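Local coordinates for protein oxidoreductase (Methanosarcina mazei, PDB 3KA7) that binds flavin-adenine dinucleotide and, as a member of the flavin-containing amine oxidoreductase family, probably catalyses a flavin-dependent redox reaction, at residues 18-23 and 207-212; 127-132 and 181-186; 137-142 and 150-155; 259-264 and 389-394. All blocks are in the same frame, centred on the assembly; numbering follows the deposited sequence.

Contact 1 of 4, residues 18-23 and 207-212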
loop_
_atom_site.group_PDB
_atom_site.type_symbol
_atom_site.label_atom_id
_atom_site.label_comp_id
_atom_site.label_asym_id
_atom_site.label_seq_id
_atom_site.Cartn_x
_atom_site.Cartn_y
_atom_site.Cartn_z
ATOM N N ARG A 18 -4.533 19.299 -3.627
ATOM C CA ARG A 18 -5.351 19.598 -4.803
ATOM C C ARG A 18 -6.455 20.624 -4.518
ATOM O O ARG A 18 -6.694 21.525 -5.325
ATOM C CB ARG A 18 -5.961 18.318 -5.392
ATOM C CG ARG A 18 -6.839 18.570 -6.620
ATOM C CD ARG A 18 -5.991 18.910 -7.833
ATOM N NE ARG A 18 -6.783 19.514 -8.902
ATOM C CZ ARG A 18 -7.051 20.816 -8.985
ATOM N NH1 ARG A 18 -6.586 21.658 -8.064
ATOM N NH2 ARG A 18 -7.780 21.280 -9.989
ATOM N N LEU A 19 -7.139 20.485 -3.389
ATOM C CA LEU A 19 -8.228 21.414 -3.059
ATOM C C LEU A 19 -7.737 22.844 -2.842
ATOM O O LEU A 19 -8.408 23.807 -3.229
ATOM C CB LEU A 19 -9.008 20.950 -1.825
ATOM C CG LEU A 19 -9.868 19.713 -2.037
ATOM C CD1 LEU A 19 -10.356 19.222 -0.683
ATOM C CD2 LEU A 19 -11.035 19.994 -2.992
ATOM N N SER A 20 -6.579 22.985 -2.210
ATOM C CA SER A 20 -6.025 24.324 -1.977
ATOM C C SER A 20 -5.582 24.975 -3.293
ATOM O O SER A 20 -5.769 26.173 -3.509
ATOM C CB SER A 20 -4.886 24.286 -0.958
ATOM O OG SER A 20 -3.765 23.582 -1.437
ATOM N N LYS A 21 -4.993 24.181 -4.173
ATOM C CA LYS A 21 -4.629 24.677 -5.494
ATOM C C LYS A 21 -5.875 25.075 -6.280
ATOM O O LYS A 21 -5.864 26.029 -7.073
ATOM C CB LYS A 21 -3.873 23.599 -6.248
ATOM C CG LYS A 21 -3.203 24.094 -7.511
ATOM C CD LYS A 21 -2.561 22.945 -8.246
ATOM C CE LYS A 21 -2.352 23.302 -9.704
ATOM N NZ LYS A 21 -1.475 24.487 -9.826
ATOM N N ALA A 22 -6.949 24.328 -6.055
ATOM C CA ALA A 22 -8.224 24.531 -6.731
ATOM C C ALA A 22 -8.964 25.773 -6.230
ATOM O O ALA A 22 -10.058 26.080 -6.700
ATOM C CB ALA A 22 -9.086 23.287 -6.564
ATOM N N GLY A 23 -8.370 26.488 -5.277
ATOM C CA GLY A 23 -8.939 27.750 -4.817
ATOM C C GLY A 23 -9.816 27.656 -3.585
ATOM O O GLY A 23 -10.545 28.590 -3.269
ATOM N N SER A 207 0.837 24.572 2.067
ATOM C CA SER A 207 1.195 25.852 2.692
ATOM C C SER A 207 1.241 26.989 1.665
ATOM O O SER A 207 0.676 28.067 1.897
ATOM C CB SER A 207 2.532 25.734 3.433
ATOM O OG SER A 207 2.930 27.000 3.960
ATOM N N ALA A 208 1.885 26.738 0.529
ATOM C CA ALA A 208 1.993 27.723 -0.552
ATOM C C ALA A 208 0.627 28.131 -1.097
ATOM O O ALA A 208 0.465 29.234 -1.636
ATOM C CB ALA A 208 2.864 27.175 -1.674
ATOM N N ASN A 209 -0.361 27.249 -0.963
ATOM C CA ASN A 209 -1.699 27.549 -1.452
ATOM C C ASN A 209 -2.692 27.973 -0.359
ATOM O O ASN A 209 -3.904 27.960 -0.571
ATOM C CB ASN A 209 -2.240 26.394 -2.309
ATOM C CG ASN A 209 -1.510 26.269 -3.642
ATOM O OD1 ASN A 209 -1.701 27.084 -4.549
ATOM N ND2 ASN A 209 -0.683 25.251 -3.769
ATOM N N GLY A 210 -2.166 28.368 0.799
ATOM C CA GLY A 210 -2.980 28.933 1.881
ATOM C C GLY A 210 -3.717 27.913 2.745
ATOM O O GLY A 210 -4.580 28.269 3.558
ATOM N N GLY A 211 -3.386 26.640 2.583
ATOM C CA GLY A 211 -4.013 25.619 3.413
ATOM C C GLY A 211 -3.331 25.553 4.760
ATOM O O GLY A 211 -2.162 25.927 4.888
ATOM N N LYS A 212 -4.054 25.070 5.765
ATOM C CA LYS A 212 -3.510 24.949 7.114
ATOM C C LYS A 212 -3.568 23.508 7.598
ATOM O O LYS A 212 -4.558 22.822 7.357
ATOM C CB LYS A 212 -4.315 25.822 8.074
ATOM C CG LYS A 212 -4.280 27.290 7.720
ATOM C CD LYS A 212 -5.166 28.069 8.677
ATOM C CE LYS A 212 -4.735 29.518 8.805
ATOM N NZ LYS A 212 -5.550 30.200 9.858
#

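Contact 2 of 4, residues 127-132 and 181-186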
loop_
_atom_site.group_PDB
_atom_site.type_symbol
_atom_site.label_atom_id
_atom_site.label_comp_id
_atom_site.label_asym_id
_atom_site.label_seq_id
_atom_site.Cartn_x
_atom_site.Cartn_y
_atom_site.Cartn_z
ATOM N N SER A 127 -3.139 -12.619 -25.124
ATOM C CA SER A 127 -4.610 -12.737 -25.142
ATOM C C SER A 127 -5.327 -12.076 -23.960
ATOM O O SER A 127 -6.442 -11.555 -24.106
ATOM C CB SER A 127 -5.017 -14.205 -25.249
ATOM O OG SER A 127 -4.720 -14.918 -24.058
ATOM N N THR A 128 -4.703 -12.084 -22.787
ATOM C CA THR A 128 -5.391 -11.581 -21.583
ATOM C C THR A 128 -5.515 -10.059 -21.522
ATOM O O THR A 128 -6.283 -9.532 -20.720
ATOM C CB THR A 128 -4.709 -12.054 -20.297
ATOM O OG1 THR A 128 -3.347 -11.615 -20.310
ATOM C CG2 THR A 128 -4.764 -13.575 -20.187
ATOM N N ARG A 129 -4.772 -9.349 -22.357
ATOM C CA ARG A 129 -4.771 -7.886 -22.284
ATOM C C ARG A 129 -6.178 -7.354 -22.508
ATOM O O ARG A 129 -6.691 -6.539 -21.721
ATOM C CB ARG A 129 -3.840 -7.281 -23.334
ATOM C CG ARG A 129 -2.357 -7.629 -23.172
ATOM C CD ARG A 129 -1.722 -6.961 -21.969
ATOM N NE ARG A 129 -1.715 -5.496 -22.030
ATOM C CZ ARG A 129 -0.791 -4.758 -22.634
ATOM N NH1 ARG A 129 0.244 -5.325 -23.264
ATOM N NH2 ARG A 129 -0.887 -3.433 -22.586
ATOM N N LYS A 130 -6.795 -7.810 -23.596
ATOM C CA LYS A 130 -8.135 -7.353 -23.966
ATOM C C LYS A 130 -9.235 -8.393 -23.706
ATOM O O LYS A 130 -10.419 -8.060 -23.728
ATOM C CB LYS A 130 -8.152 -6.895 -25.435
ATOM C CG LYS A 130 -7.255 -5.691 -25.706
ATOM C CD LYS A 130 -7.316 -5.253 -27.164
ATOM C CE LYS A 130 -6.327 -4.131 -27.430
ATOM N NZ LYS A 130 -6.669 -2.928 -26.617
ATOM N N ASN A 131 -8.842 -9.642 -23.474
ATOM C CA ASN A 131 -9.773 -10.708 -23.093
ATOM C C ASN A 131 -9.469 -11.151 -21.669
ATOM O O ASN A 131 -8.816 -12.173 -21.453
ATOM C CB ASN A 131 -9.663 -11.884 -24.070
ATOM C CG ASN A 131 -9.712 -11.437 -25.507
ATOM O OD1 ASN A 131 -10.793 -11.238 -26.073
ATOM N ND2 ASN A 131 -8.535 -11.247 -26.108
ATOM N N ARG A 132 -9.931 -10.356 -20.706
ATOM C CA ARG A 132 -9.512 -10.500 -19.315
ATOM C C ARG A 132 -10.188 -11.639 -18.578
ATOM O O ARG A 132 -11.417 -11.671 -18.483
ATOM C CB ARG A 132 -9.799 -9.197 -18.568
ATOM C CG ARG A 132 -9.079 -8.027 -19.146
ATOM C CD ARG A 132 -7.695 -7.872 -18.494
ATOM N NE ARG A 132 -7.034 -6.672 -18.980
ATOM C CZ ARG A 132 -7.133 -5.474 -18.409
ATOM N NH1 ARG A 132 -7.848 -5.312 -17.298
ATOM N NH2 ARG A 132 -6.495 -4.445 -18.945
ATOM N N ASN A 181 -1.841 -1.900 -15.437
ATOM C CA ASN A 181 -1.176 -0.700 -14.918
ATOM C C ASN A 181 0.357 -0.755 -14.948
ATOM O O ASN A 181 1.010 0.290 -15.029
ATOM C CB ASN A 181 -1.708 -0.340 -13.531
ATOM C CG ASN A 181 -3.091 0.255 -13.597
ATOM O OD1 ASN A 181 -3.471 0.842 -14.615
ATOM N ND2 ASN A 181 -3.850 0.125 -12.523
HETATM N N MSE A 182 0.933 -1.955 -14.877
HETATM C CA MSE A 182 2.368 -2.101 -15.105
HETATM C C MSE A 182 2.717 -1.658 -16.514
HETATM O O MSE A 182 3.690 -0.924 -16.719
HETATM C CB MSE A 182 2.823 -3.540 -14.899
HETATM C CG MSE A 182 2.551 -4.066 -13.521
HETATM SE SE MSE A 182 3.101 -5.956 -13.373
HETATM C CE MSE A 182 2.775 -6.117 -11.467
ATOM N N TYR A 183 1.919 -2.082 -17.492
ATOM C CA TYR A 183 2.175 -1.663 -18.869
ATOM C C TYR A 183 1.993 -0.161 -19.050
ATOM O O TYR A 183 2.743 0.469 -19.800
ATOM C CB TYR A 183 1.257 -2.389 -19.846
ATOM C CG TYR A 183 1.568 -3.847 -20.016
ATOM C CD1 TYR A 183 2.776 -4.259 -20.549
ATOM C CD2 TYR A 183 0.636 -4.818 -19.676
ATOM C CE1 TYR A 183 3.054 -5.604 -20.731
ATOM C CE2 TYR A 183 0.909 -6.166 -19.842
ATOM C CZ TYR A 183 2.119 -6.555 -20.376
ATOM O OH TYR A 183 2.393 -7.900 -20.542
ATOM N N ARG A 184 0.974 0.400 -18.401
ATOM C CA ARG A 184 0.653 1.817 -18.545
ATOM C C ARG A 184 1.680 2.724 -17.878
ATOM O O ARG A 184 2.047 3.768 -18.439
ATOM C CB ARG A 184 -0.715 2.130 -17.938
ATOM C CG ARG A 184 -1.903 1.575 -18.698
ATOM C CD ARG A 184 -3.174 1.801 -17.903
ATOM N NE ARG A 184 -4.345 1.316 -18.616
ATOM C CZ ARG A 184 -5.345 0.658 -18.043
ATOM N NH1 ARG A 184 -5.315 0.395 -16.740
ATOM N NH2 ARG A 184 -6.372 0.255 -18.777
ATOM N N PHE A 185 2.124 2.334 -16.680
ATOM C CA PHE A 185 2.872 3.238 -15.801
ATOM C C PHE A 185 4.268 2.776 -15.425
ATOM O O PHE A 185 5.049 3.564 -14.902
ATOM C CB PHE A 185 2.097 3.503 -14.505
ATOM C CG PHE A 185 0.677 3.915 -14.719
ATOM C CD1 PHE A 185 0.376 5.020 -15.498
ATOM C CD2 PHE A 185 -0.356 3.216 -14.121
ATOM C CE1 PHE A 185 -0.946 5.417 -15.688
ATOM C CE2 PHE A 185 -1.683 3.612 -14.308
ATOM C CZ PHE A 185 -1.973 4.705 -15.097
ATOM N N GLY A 186 4.589 1.510 -15.661
ATOM C CA GLY A 186 5.924 1.021 -15.326
ATOM C C GLY A 186 6.068 0.452 -13.924
ATOM O O GLY A 186 5.092 0.321 -13.173
#

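Contact 3 of 4, residues 137-142 and 150-155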
loop_
_atom_site.group_PDB
_atom_site.type_symbol
_atom_site.label_atom_id
_atom_site.label_comp_id
_atom_site.label_asym_id
_atom_site.label_seq_id
_atom_site.Cartn_x
_atom_site.Cartn_y
_atom_site.Cartn_z
ATOM N N SER A 137 -10.680 -16.649 -8.168
ATOM C CA SER A 137 -9.463 -16.107 -7.591
ATOM C C SER A 137 -8.330 -16.301 -8.587
ATOM O O SER A 137 -8.421 -17.118 -9.511
ATOM C CB SER A 137 -9.111 -16.811 -6.283
ATOM O OG SER A 137 -8.700 -18.144 -6.515
ATOM N N LEU A 138 -7.252 -15.555 -8.380
ATOM C CA LEU A 138 -6.067 -15.691 -9.204
ATOM C C LEU A 138 -5.570 -17.124 -9.143
ATOM O O LEU A 138 -5.202 -17.703 -10.162
ATOM C CB LEU A 138 -4.975 -14.746 -8.697
ATOM C CG LEU A 138 -3.622 -14.893 -9.403
ATOM C CD1 LEU A 138 -3.726 -14.577 -10.904
ATOM C CD2 LEU A 138 -2.568 -14.036 -8.761
ATOM N N GLN A 139 -5.532 -17.695 -7.942
ATOM C CA GLN A 139 -4.999 -19.048 -7.784
ATOM C C GLN A 139 -5.814 -20.032 -8.609
ATOM O O GLN A 139 -5.261 -20.897 -9.300
ATOM C CB GLN A 139 -5.032 -19.468 -6.320
ATOM C CG GLN A 139 -4.563 -20.902 -6.101
ATOM C CD GLN A 139 -4.418 -21.248 -4.630
ATOM O OE1 GLN A 139 -3.599 -20.667 -3.926
ATOM N NE2 GLN A 139 -5.215 -22.200 -4.163
ATOM N N ALA A 140 -7.135 -19.895 -8.534
ATOM C CA ALA A 140 -8.021 -20.795 -9.254
ATOM C C ALA A 140 -7.778 -20.667 -10.750
ATOM O O ALA A 140 -7.719 -21.674 -11.452
ATOM C CB ALA A 140 -9.472 -20.508 -8.928
ATOM N N TRP A 141 -7.655 -19.434 -11.243
ATOM C CA TRP A 141 -7.382 -19.227 -12.674
ATOM C C TRP A 141 -6.031 -19.824 -13.111
ATOM O O TRP A 141 -5.953 -20.544 -14.108
ATOM C CB TRP A 141 -7.489 -17.741 -13.071
ATOM C CG TRP A 141 -7.210 -17.544 -14.508
ATOM C CD1 TRP A 141 -8.085 -17.700 -15.551
ATOM C CD2 TRP A 141 -5.953 -17.185 -15.091
ATOM N NE1 TRP A 141 -7.445 -17.457 -16.745
ATOM C CE2 TRP A 141 -6.136 -17.145 -16.490
ATOM C CE3 TRP A 141 -4.695 -16.883 -14.565
ATOM C CZ2 TRP A 141 -5.105 -16.819 -17.368
ATOM C CZ3 TRP A 141 -3.664 -16.564 -15.449
ATOM C CH2 TRP A 141 -3.883 -16.530 -16.831
ATOM N N ILE A 142 -4.968 -19.548 -12.361
ATOM C CA ILE A 142 -3.672 -20.088 -12.714
ATOM C C ILE A 142 -3.770 -21.605 -12.848
ATOM O O ILE A 142 -3.313 -22.175 -13.840
ATOM C CB ILE A 142 -2.605 -19.757 -11.653
ATOM C CG1 ILE A 142 -2.301 -18.254 -11.678
ATOM C CG2 ILE A 142 -1.333 -20.565 -11.930
ATOM C CD1 ILE A 142 -1.435 -17.781 -10.504
ATOM N N TRP A 150 5.037 -23.992 -9.349
ATOM C CA TRP A 150 5.848 -22.765 -9.408
ATOM C C TRP A 150 4.997 -21.507 -9.560
ATOM O O TRP A 150 5.222 -20.504 -8.883
ATOM C CB TRP A 150 6.874 -22.838 -10.547
ATOM C CG TRP A 150 7.397 -21.495 -11.068
ATOM C CD1 TRP A 150 7.346 -21.043 -12.361
ATOM C CD2 TRP A 150 8.045 -20.459 -10.312
ATOM N NE1 TRP A 150 7.911 -19.794 -12.454
ATOM C CE2 TRP A 150 8.356 -19.416 -11.212
ATOM C CE3 TRP A 150 8.383 -20.311 -8.960
ATOM C CZ2 TRP A 150 8.989 -18.238 -10.807
ATOM C CZ3 TRP A 150 9.019 -19.140 -8.559
ATOM C CH2 TRP A 150 9.317 -18.124 -9.480
ATOM N N LEU A 151 4.016 -21.549 -10.452
ATOM C CA LEU A 151 3.233 -20.347 -10.672
ATOM C C LEU A 151 2.418 -19.956 -9.436
ATOM O O LEU A 151 2.196 -18.762 -9.209
ATOM C CB LEU A 151 2.332 -20.469 -11.907
ATOM C CG LEU A 151 3.052 -20.581 -13.249
ATOM C CD1 LEU A 151 1.996 -20.509 -14.374
ATOM C CD2 LEU A 151 4.108 -19.485 -13.395
ATOM N N ILE A 152 1.972 -20.936 -8.647
ATOM C CA ILE A 152 1.219 -20.630 -7.414
ATOM C C ILE A 152 2.140 -20.053 -6.338
ATOM O O ILE A 152 1.785 -19.080 -5.668
ATOM C CB ILE A 152 0.433 -21.844 -6.866
ATOM C CG1 ILE A 152 -0.604 -22.310 -7.903
ATOM C CG2 ILE A 152 -0.294 -21.473 -5.584
ATOM C CD1 ILE A 152 -1.520 -21.194 -8.375
ATOM N N LYS A 153 3.328 -20.633 -6.186
ATOM C CA LYS A 153 4.310 -20.071 -5.246
ATOM C C LYS A 153 4.658 -18.635 -5.636
ATOM O O LYS A 153 4.725 -17.740 -4.780
ATOM C CB LYS A 153 5.595 -20.907 -5.225
ATOM C CG LYS A 153 5.353 -22.367 -4.953
ATOM C CD LYS A 153 4.745 -22.575 -3.600
ATOM C CE LYS A 153 5.798 -22.527 -2.520
ATOM N NZ LYS A 153 5.229 -22.934 -1.195
ATOM N N PHE A 154 4.894 -18.425 -6.929
ATOM C CA PHE A 154 5.258 -17.110 -7.448
ATOM C C PHE A 154 4.102 -16.143 -7.222
ATOM O O PHE A 154 4.297 -15.047 -6.707
ATOM C CB PHE A 154 5.610 -17.219 -8.942
ATOM C CG PHE A 154 5.870 -15.902 -9.607
ATOM C CD1 PHE A 154 6.904 -15.091 -9.187
ATOM C CD2 PHE A 154 5.083 -15.480 -10.674
ATOM C CE1 PHE A 154 7.145 -13.875 -9.791
ATOM C CE2 PHE A 154 5.317 -14.269 -11.290
ATOM C CZ PHE A 154 6.359 -13.459 -10.843
ATOM N N ALA A 155 2.891 -16.566 -7.583
ATOM C CA ALA A 155 1.697 -15.722 -7.391
ATOM C C ALA A 155 1.490 -15.353 -5.925
ATOM O O ALA A 155 1.172 -14.200 -5.605
ATOM C CB ALA A 155 0.469 -16.407 -7.936
#

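Contact 4 of 4, residues 259-264 and 389-394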
loop_
_atom_site.group_PDB
_atom_site.type_symbol
_atom_site.label_atom_id
_atom_site.label_comp_id
_atom_site.label_asym_id
_atom_site.label_seq_id
_atom_site.Cartn_x
_atom_site.Cartn_y
_atom_site.Cartn_z
ATOM N N GLU A 259 -24.480 9.774 14.947
ATOM C CA GLU A 259 -25.727 10.448 15.336
ATOM C C GLU A 259 -26.657 10.742 14.163
ATOM O O GLU A 259 -27.860 10.979 14.348
ATOM C CB GLU A 259 -25.406 11.745 16.067
ATOM C CG GLU A 259 -25.070 11.561 17.522
ATOM C CD GLU A 259 -24.672 12.864 18.183
ATOM O OE1 GLU A 259 -23.560 13.363 17.915
ATOM O OE2 GLU A 259 -25.473 13.390 18.976
ATOM N N ALA A 260 -26.108 10.717 12.951
ATOM C CA ALA A 260 -26.883 11.081 11.773
ATOM C C ALA A 260 -27.289 9.877 10.931
ATOM O O ALA A 260 -28.186 9.966 10.094
ATOM C CB ALA A 260 -26.112 12.089 10.928
ATOM N N LEU A 261 -26.643 8.740 11.161
ATOM C CA LEU A 261 -26.901 7.560 10.344
ATOM C C LEU A 261 -28.187 6.815 10.734
ATOM O O LEU A 261 -28.502 6.688 11.909
ATOM C CB LEU A 261 -25.705 6.604 10.408
ATOM C CG LEU A 261 -24.518 6.942 9.502
ATOM C CD1 LEU A 261 -23.321 6.086 9.896
ATOM C CD2 LEU A 261 -24.874 6.712 8.044
ATOM N N SER A 262 -28.903 6.303 9.738
ATOM C CA SER A 262 -30.128 5.542 9.992
ATOM C C SER A 262 -29.983 4.084 9.565
ATOM O O SER A 262 -29.707 3.798 8.402
ATOM C CB SER A 262 -31.320 6.186 9.275
ATOM O OG SER A 262 -32.439 5.306 9.243
ATOM N N LYS A 263 -30.174 3.164 10.505
ATOM C CA LYS A 263 -30.102 1.737 10.186
ATOM C C LYS A 263 -31.163 1.373 9.167
ATOM O O LYS A 263 -31.053 0.358 8.475
ATOM C CB LYS A 263 -30.281 0.882 11.441
ATOM C CG LYS A 263 -29.059 0.853 12.344
ATOM C CD LYS A 263 -29.235 -0.132 13.488
ATOM C CE LYS A 263 -27.974 -0.206 14.343
ATOM N NZ LYS A 263 -26.763 -0.472 13.516
ATOM N N GLU A 264 -32.197 2.206 9.087
ATOM C CA GLU A 264 -33.281 2.001 8.141
ATOM C C GLU A 264 -32.969 2.636 6.794
ATOM O O GLU A 264 -32.799 1.940 5.791
ATOM C CB GLU A 264 -34.590 2.571 8.700
ATOM C CG GLU A 264 -35.225 1.708 9.789
ATOM C CD GLU A 264 -36.419 2.379 10.455
ATOM O OE1 GLU A 264 -37.035 3.275 9.835
ATOM O OE2 GLU A 264 -36.738 2.007 11.606
ATOM N N THR A 389 -20.599 8.613 0.590
ATOM C CA THR A 389 -21.276 8.228 1.819
ATOM C C THR A 389 -22.734 8.631 1.665
ATOM O O THR A 389 -23.114 9.198 0.631
ATOM C CB THR A 389 -20.672 8.932 3.055
ATOM O OG1 THR A 389 -21.013 10.331 3.046
ATOM C CG2 THR A 389 -19.141 8.790 3.066
ATOM N N PRO A 390 -23.558 8.340 2.677
ATOM C CA PRO A 390 -24.969 8.723 2.628
ATOM C C PRO A 390 -25.188 10.235 2.652
ATOM O O PRO A 390 -26.317 10.697 2.436
ATOM C CB PRO A 390 -25.544 8.090 3.906
ATOM C CG PRO A 390 -24.652 6.924 4.169
ATOM C CD PRO A 390 -23.280 7.403 3.780
ATOM N N PHE A 391 -24.129 11.000 2.906
ATOM C CA PHE A 391 -24.267 12.431 3.127
ATOM C C PHE A 391 -23.588 13.242 2.033
ATOM O O PHE A 391 -22.413 13.024 1.714
ATOM C CB PHE A 391 -23.706 12.815 4.495
ATOM C CG PHE A 391 -24.255 11.990 5.622
ATOM C CD1 PHE A 391 -25.581 12.124 6.016
ATOM C CD2 PHE A 391 -23.453 11.060 6.272
ATOM C CE1 PHE A 391 -26.097 11.354 7.060
ATOM C CE2 PHE A 391 -23.969 10.282 7.323
ATOM C CZ PHE A 391 -25.284 10.430 7.709
ATOM N N SER A 392 -24.320 14.189 1.456
ATOM C CA SER A 392 -23.706 15.067 0.471
ATOM C C SER A 392 -22.579 15.877 1.083
ATOM O O SER A 392 -22.660 16.299 2.234
ATOM C CB SER A 392 -24.752 15.984 -0.176
ATOM O OG SER A 392 -25.396 15.256 -1.194
ATOM N N GLY A 393 -21.516 16.077 0.309
ATOM C CA GLY A 393 -20.379 16.865 0.759
ATOM C C GLY A 393 -19.423 16.123 1.683
ATOM O O GLY A 393 -18.470 16.709 2.182
ATOM N N LEU A 394 -19.686 14.836 1.915
ATOM C CA LEU A 394 -18.774 13.997 2.697
ATOM C C LEU A 394 -18.229 12.862 1.845
ATOM O O LEU A 394 -18.999 12.026 1.359
ATOM C CB LEU A 394 -19.495 13.423 3.925
ATOM C CG LEU A 394 -18.688 12.405 4.743
ATOM C CD1 LEU A 394 -17.439 13.042 5.318
ATOM C CD2 LEU A 394 -19.558 11.822 5.838
#

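Contact 1 of 4, residues 18-23 and 207-212
S20 and N209 meet where two helices end, the CB of N209 resting 3.3 Å from S20 OG and 3.6 Å from S20 CB. The touch is a methylene against a hydroxymethyl group, and it is carried by the stem of the asparagine, not by its amide. The amide lies beside K21 in the last turn of helix 10-21, its OD1 3.9 Å from K21 CA, while ND2 lies 4.4 Å from K21 CB.

The polar ends of both residues are engaged within their own helices. S20 OG stands between its backbone N and carbonyl carbon (chi1 66°) and bonds back to A16 O, with A17 O sharing the hydroxyl, whereas N209 ND2 bonds to V205 O. Each helix then closes with a Schellman motif. At the end of helix 10-21, G23 has positive phi and its N reaches S20 O at 3.2 Å. At the end of helix 195-208 that place is taken by G210, whose N bonds to S207 O at 3.1 Å. Beyond it the chain runs through G211 into strand 212-214, where K212 pairs with V26 and V28 at the edge of the parallel sheet of the Rossmann-type nucleotide-binding fold.

With S20 OG and N209 ND2 already bonded within their own helices, the direct touch between the two helix ends rests on van der Waals packing, a small junction of 156 Å² well away from the flavin.

Contact 2 of 4, residues 127-132 and 181-186
The guanidinium of R129 lies flat on the ring of Y183, their planes only 10° apart and their centres 3.6 Å from each other. This is a stacked cation-pi contact over the ring face: R129 CZ sits 25° off the ring normal, nearest to Y183 CD2 at 3.3 Å. The aliphatic part joins in, since R129 CD comes within 3.5 Å of Y183 CE2. Successive bends of the arginine chain at chi2 and chi3 fold its end back over the tyrosine.

Salt bridges and hydrogen bonds surround the stack. R129 NE forms a salt bridge with E180, a residue of the same helix as Y183, which would help to fix the rotation of the guanidinium. R132 NE donates to R129 O at 2.8 Å, from above the carbonyl plane, and its NH1 pairs with E177. R184 NH1 also forms a salt bridge with E177 and bonds to N181 OD1 at 2.8 Å. E177 thus bridges R132 and R184 and probably balances both charges.

The loop after helix 115-127 is thus laid against the C-terminal part of helix 172-185 at the protein surface. T128 and R132 also touch F176 of that helix, and N181 ND2 bonds to G405 O on the way to helix 408-421.

Contact 3 of 4, residues 137-142 and 150-155
I142 packs against L151, I152 and A155 in an antiparallel helix pair, a helical hairpin whose short segments 138-142 and 150-155 run at 159° with their axes 10.0 Å apart. The two branches of I142 divide the work. CG2 turns to the start of the facing segment, meeting L151 CB at 3.7 Å and I152 CD1 at 3.6 Å, while CG1, placed beside the backbone N (chi1 -69°), sends CD1 toward A155. I142 and I152 lie alongside, pointing opposite ways, whereas I142 and L151 meet at a slant.

Q139 crosses I152 at about a right angle: its CG lies 3.8 Å from I152 CD1, and OE1 comes near CG2. L138 adds CD2 against A155 CB at 3.9 Å, so the alanine receives a methyl from each of two residues one helical turn apart. Shortening I142 to an alanine is likely to open a gap between L151, I152 and A155, with the contacts of CG2 and CD1 lost.

Around the pair, L138 leans on V175 of helix 172-185 and L151 on I121 of helix 115-127. S137 caps the first helix through OG, which accepts from A140 N. Packing is tightest between I142 CD1 and A155 CB, 3.5 Å apart.

Contact 4 of 4, residues 259-264 and 389-394
F391 turns its ring to A260 and L261 although both segments are irregular loops, with neither a helix nor a strand to carry the contact. A260 CB reaches F391 CZ at 3.7 Å and L261 CD2 reaches F391 CE2 at 3.8 Å, both oblique to the ring, while the carbonyl O of A260 lies at the ring edge, in its plane. L261 CG stands beside its own backbone N (chi1 -81°), which brings CD2 to the ring. One face of F391 is covered by P390 CB from its own loop. The proline also touches the leucine directly, P390 CG to L261 CD2 at 3.9 Å.

The phenylalanine loop is shaped by hydrogen bonds. T389 OG1 accepts from F391 N at 3.2 Å, an ST turn, and donates to L394 O at 3.1 Å, from above that carbonyl plane. F391 to L394 form a type II beta turn with G393 at positive phi, which leads into strand 394-396. Replacing F391 by an alanine would probably leave A260 and L261 facing a gap and take away much of the apolar link between the loops.

I224 of strand 219-225 and C257 also touch F391, and L261 also touches F270 and A254. The contacts between side chains across the loops are apolar, so they depend on close fit and burial of the ring.

All four contacts lie away from the flavin-binding residues. Contacts 1 and 4 belong to the part of the fold built on the parallel sheet: contact 1 leads into strand 212-214 and contact 4 into strand 394-396, the two outer strands of that sheet, with centres about 28 Å apart and nearest atoms about 9 Å. Contacts 2 and 3 form a second cluster in the helical region, centres about 18 Å and nearest atoms about 4 Å apart. F176 of helix 172-185 connects them, touching T128 and R132 and meeting W141 edge-to-face. Contacts 1 and 3, about 45 Å apart between centres, lie on opposite sides of the chain's centre.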